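Local coordinates for glycosyl hydrolase family 2, TIM barrel domain protein (Faecalibacterium prausnitzii A2-165, PDB 6ED2) that probably hydrolyses beta-glucuronides, releasing glucuronic acid, as a gut bacterial beta-glucuronidase of glycosyl hydrolase family 2, at residues Cys444-Phe457 with Pro480-Val492. Sequence-based numbering, arbitrary orientation.
Sequences CTSAGTEEYFKPLF and PDTSKGQRFADFV
Phe488 packs its ring on helix 449-463 at Phe453 and Lys454 and sets its CB on Phe457. This is the outer layer of the TIM barrel: the helix follows strand 433-440, and the 3-10 turn 486-488 belongs to the loop between strands 470-474 and 492-495. The Phe488 ring takes Phe453 CB over one face, in a CH-pi contact 4.0 Å from the ring centroid. Its CE1 reaches Lys454 CA at 3.7 Å. Phe488 CG stands anti to its own carbonyl carbon (chi1 -66°), which turns the ring to the helix while CB rests on the Phe457 ring. That CB sits almost straight above the centre of one face of Phe457, 3.8 Å from the centroid. The two rings themselves are inclined by 29° and slid apart, with little overlap. An alanine in place of Phe488 would keep CB over Phe457 but would probably leave a gap beside Phe453 CB and the Lys454 backbone. Phe453 also meets Tyr472 edge-to-face. Gly485 CA lies 3.7 Å from Phe453 CE1; a CB there would clash with that ring. Towards solvent, Glu450 and Arg487 cross at about a right angle, their flat groups steeply inclined. Their charged atoms do not touch. Water 2 bridges Glu450 OE2 and Arg487 NH2, while water 1 joins Arg487 NE to Lys484 O. The Lys484 aliphatic chain runs beside Glu450 OE1 and Ser446 O. Ser483 OG accepts from Gly485 N, an ST turn, and from Gln486 N, an ST motif. Beyond it the loop is tied to the residues before the helix by Lys484 N, which donates to Cys444 O at 2.7 Å with an N-H...O angle of 141°.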
# COMPACT_ATOMS: atom_id res chain seq x y z
N CYS A 444 37.83 4.08 11.08
CA CYS A 444 38.83 3.70 12.07
C CYS A 444 39.98 2.87 11.49
O CYS A 444 40.77 2.29 12.25
CB CYS A 444 38.18 2.96 13.25
SG CYS A 444 37.42 1.32 12.95
N THR A 445 40.06 2.78 10.16
CA THR A 445 41.25 2.36 9.45
C THR A 445 42.11 3.54 9.05
O THR A 445 43.22 3.34 8.53
CB THR A 445 40.89 1.55 8.19
OG1 THR A 445 40.00 2.32 7.38
CG2 THR A 445 40.23 0.22 8.56
N SER A 446 41.63 4.75 9.27
CA SER A 446 42.35 5.95 8.86
C SER A 446 43.62 6.09 9.69
O SER A 446 43.65 5.75 10.89
CB SER A 446 41.44 7.18 9.03
OG SER A 446 42.14 8.40 8.93
N ALA A 447 44.68 6.58 9.06
CA ALA A 447 45.82 7.06 9.82
C ALA A 447 45.35 8.15 10.76
O ALA A 447 44.49 8.96 10.40
CB ALA A 447 46.92 7.59 8.90
N GLY A 448 45.90 8.18 11.97
CA GLY A 448 45.48 9.14 12.98
C GLY A 448 44.33 8.68 13.85
O GLY A 448 43.91 9.44 14.74
N THR A 449 43.80 7.48 13.63
CA THR A 449 42.71 6.97 14.44
C THR A 449 43.11 6.89 15.91
O THR A 449 42.36 7.34 16.79
CB THR A 449 42.28 5.58 13.94
OG1 THR A 449 41.65 5.70 12.66
CG2 THR A 449 41.35 4.90 14.93
N GLU A 450 44.28 6.29 16.18
CA GLU A 450 44.70 6.09 17.57
C GLU A 450 44.89 7.42 18.29
O GLU A 450 44.49 7.56 19.45
CB GLU A 450 45.99 5.28 17.63
CG GLU A 450 45.91 3.92 16.99
CD GLU A 450 46.57 3.89 15.61
OE1 GLU A 450 46.24 4.75 14.73
OE2 GLU A 450 47.43 3.00 15.42
N GLU A 451 45.50 8.40 17.63
CA GLU A 451 45.68 9.70 18.26
C GLU A 451 44.33 10.35 18.58
O GLU A 451 44.22 11.12 19.53
CB GLU A 451 46.51 10.61 17.35
CG GLU A 451 47.98 10.18 17.16
CD GLU A 451 48.18 9.04 16.13
OE1 GLU A 451 47.18 8.45 15.63
OE2 GLU A 451 49.35 8.74 15.82
N TYR A 452 43.30 10.03 17.80
CA TYR A 452 41.97 10.57 18.05
C TYR A 452 41.25 9.78 19.14
O TYR A 452 40.72 10.38 20.08
CB TYR A 452 41.16 10.58 16.74
CG TYR A 452 39.90 11.39 16.83
CD1 TYR A 452 39.91 12.75 16.53
CD2 TYR A 452 38.71 10.82 17.23
CE1 TYR A 452 38.76 13.51 16.62
CE2 TYR A 452 37.54 11.57 17.31
CZ TYR A 452 37.58 12.92 17.02
OH TYR A 452 36.44 13.67 17.12
N PHE A 453 41.26 8.45 19.04
CA PHE A 453 40.47 7.62 19.96
C PHE A 453 41.02 7.66 21.38
O PHE A 453 40.25 7.63 22.34
CB PHE A 453 40.45 6.16 19.48
CG PHE A 453 39.46 5.87 18.38
CD1 PHE A 453 38.76 4.67 18.37
CD2 PHE A 453 39.25 6.78 17.35
CE1 PHE A 453 37.87 4.39 17.34
CE2 PHE A 453 38.36 6.50 16.33
CZ PHE A 453 37.67 5.31 16.32
N LYS A 454 42.36 7.66 21.53
CA LYS A 454 42.96 7.46 22.85
C LYS A 454 42.48 8.50 23.85
O LYS A 454 41.95 8.12 24.91
CB LYS A 454 44.49 7.44 22.75
CG LYS A 454 45.21 7.24 24.10
CD LYS A 454 46.73 7.10 23.86
CE LYS A 454 47.51 6.93 25.16
NZ LYS A 454 48.23 8.22 25.42
N PRO A 455 42.58 9.81 23.59
CA PRO A 455 42.06 10.77 24.57
C PRO A 455 40.55 10.69 24.76
O PRO A 455 40.08 10.97 25.87
CB PRO A 455 42.49 12.13 24.00
CG PRO A 455 42.61 11.89 22.53
CD PRO A 455 43.15 10.50 22.41
N LEU A 456 39.79 10.28 23.74
CA LEU A 456 38.34 10.20 23.90
C LEU A 456 37.95 9.11 24.87
O LEU A 456 37.12 9.31 25.77
CB LEU A 456 37.66 9.95 22.57
CG LEU A 456 37.26 11.21 21.83
CD1 LEU A 456 36.75 10.78 20.48
CD2 LEU A 456 36.21 12.01 22.59
N PHE A 457 38.53 7.92 24.70
CA PHE A 457 38.20 6.82 25.60
C PHE A 457 38.74 7.08 26.99
O PHE A 457 38.16 6.62 27.97
CB PHE A 457 38.73 5.51 25.02
CG PHE A 457 37.87 4.95 23.93
CD1 PHE A 457 36.95 3.95 24.20
CD2 PHE A 457 37.94 5.46 22.64
CE1 PHE A 457 36.14 3.44 23.20
CE2 PHE A 457 37.13 4.98 21.64
CZ PHE A 457 36.22 3.95 21.93
N PRO A 480 38.50 -7.00 11.43
CA PRO A 480 39.22 -7.33 12.66
C PRO A 480 40.71 -7.02 12.60
O PRO A 480 41.31 -6.60 13.60
CB PRO A 480 38.99 -8.84 12.80
CG PRO A 480 37.71 -9.09 12.09
CD PRO A 480 37.62 -8.10 10.98
N ASP A 481 41.32 -7.18 11.42
CA ASP A 481 42.75 -7.08 11.24
C ASP A 481 43.19 -5.72 10.72
O ASP A 481 44.40 -5.45 10.70
CB ASP A 481 43.23 -8.19 10.27
CG ASP A 481 42.29 -8.36 9.05
OD1 ASP A 481 42.80 -8.32 7.90
OD2 ASP A 481 41.05 -8.56 9.21
N THR A 482 42.26 -4.86 10.30
CA THR A 482 42.62 -3.54 9.81
C THR A 482 42.13 -2.39 10.69
O THR A 482 42.63 -1.27 10.55
CB THR A 482 42.10 -3.32 8.38
OG1 THR A 482 40.66 -3.28 8.38
CG2 THR A 482 42.55 -4.44 7.44
N SER A 483 41.17 -2.63 11.59
CA SER A 483 40.65 -1.56 12.43
C SER A 483 41.71 -1.11 13.42
O SER A 483 42.18 -1.91 14.25
CB SER A 483 39.40 -2.01 13.18
OG SER A 483 39.07 -1.06 14.19
N LYS A 484 42.09 0.17 13.34
CA LYS A 484 42.99 0.75 14.33
C LYS A 484 42.27 1.17 15.60
O LYS A 484 42.94 1.51 16.58
CB LYS A 484 43.70 1.96 13.74
CG LYS A 484 44.54 1.64 12.52
CD LYS A 484 44.94 2.92 11.81
CE LYS A 484 46.33 2.81 11.25
NZ LYS A 484 46.33 1.94 10.05
N GLY A 485 40.94 1.17 15.61
CA GLY A 485 40.24 1.66 16.77
C GLY A 485 39.70 0.58 17.68
O GLY A 485 39.45 0.85 18.86
N GLN A 486 39.50 -0.65 17.17
CA GLN A 486 38.75 -1.63 17.96
C GLN A 486 39.42 -1.92 19.29
O GLN A 486 38.72 -2.22 20.27
CB GLN A 486 38.54 -2.92 17.17
CG GLN A 486 39.81 -3.65 16.78
CD GLN A 486 40.30 -4.62 17.85
OE1 GLN A 486 39.56 -4.95 18.78
NE2 GLN A 486 41.55 -5.05 17.74
N ARG A 487 40.76 -1.82 19.37
CA ARG A 487 41.44 -2.20 20.61
C ARG A 487 41.07 -1.29 21.78
O ARG A 487 41.24 -1.70 22.94
CB ARG A 487 42.96 -2.23 20.41
CG ARG A 487 43.64 -0.88 20.21
CD ARG A 487 45.18 -1.03 20.23
NE ARG A 487 45.88 0.18 19.78
CZ ARG A 487 46.34 1.12 20.61
NH1 ARG A 487 46.16 0.99 21.92
NH2 ARG A 487 46.96 2.19 20.14
N PHE A 488 40.53 -0.09 21.52
CA PHE A 488 40.15 0.82 22.60
C PHE A 488 38.82 0.45 23.26
O PHE A 488 38.56 0.89 24.38
CB PHE A 488 40.05 2.25 22.09
CG PHE A 488 41.35 2.81 21.65
CD1 PHE A 488 42.23 3.35 22.57
CD2 PHE A 488 41.72 2.76 20.31
CE1 PHE A 488 43.44 3.87 22.16
CE2 PHE A 488 42.92 3.28 19.89
CZ PHE A 488 43.79 3.84 20.83
N ALA A 489 37.99 -0.36 22.60
CA ALA A 489 36.63 -0.62 23.07
C ALA A 489 36.61 -1.67 24.17
O ALA A 489 37.32 -2.68 24.10
CB ALA A 489 35.77 -1.08 21.89
N ASP A 490 35.78 -1.43 25.20
CA ASP A 490 35.58 -2.44 26.25
C ASP A 490 34.69 -3.58 25.77
O ASP A 490 34.73 -4.69 26.32
CB ASP A 490 34.95 -1.81 27.50
CG ASP A 490 35.77 -0.65 28.05
OD1 ASP A 490 37.01 -0.77 28.16
OD2 ASP A 490 35.16 0.39 28.41
N PHE A 491 33.84 -3.31 24.78
CA PHE A 491 33.12 -4.36 24.08
C PHE A 491 32.97 -3.84 22.67
O PHE A 491 32.93 -2.63 22.45
CB PHE A 491 31.78 -4.71 24.76
CG PHE A 491 30.76 -3.58 24.78
CD1 PHE A 491 29.82 -3.45 23.76
CD2 PHE A 491 30.73 -2.67 25.83
CE1 PHE A 491 28.88 -2.42 23.79
CE2 PHE A 491 29.80 -1.63 25.85
CZ PHE A 491 28.87 -1.51 24.83
N VAL A 492 32.97 -4.75 21.72
CA VAL A 492 32.93 -4.36 20.31
C VAL A 492 31.48 -4.33 19.86
O VAL A 492 30.68 -5.20 20.23
CB VAL A 492 33.79 -5.32 19.47
CG1 VAL A 492 33.63 -5.04 17.99
CG2 VAL A 492 35.28 -5.15 19.86
O HOH W 1 45.50 0.65 16.98
O HOH W 2 48.24 2.08 17.80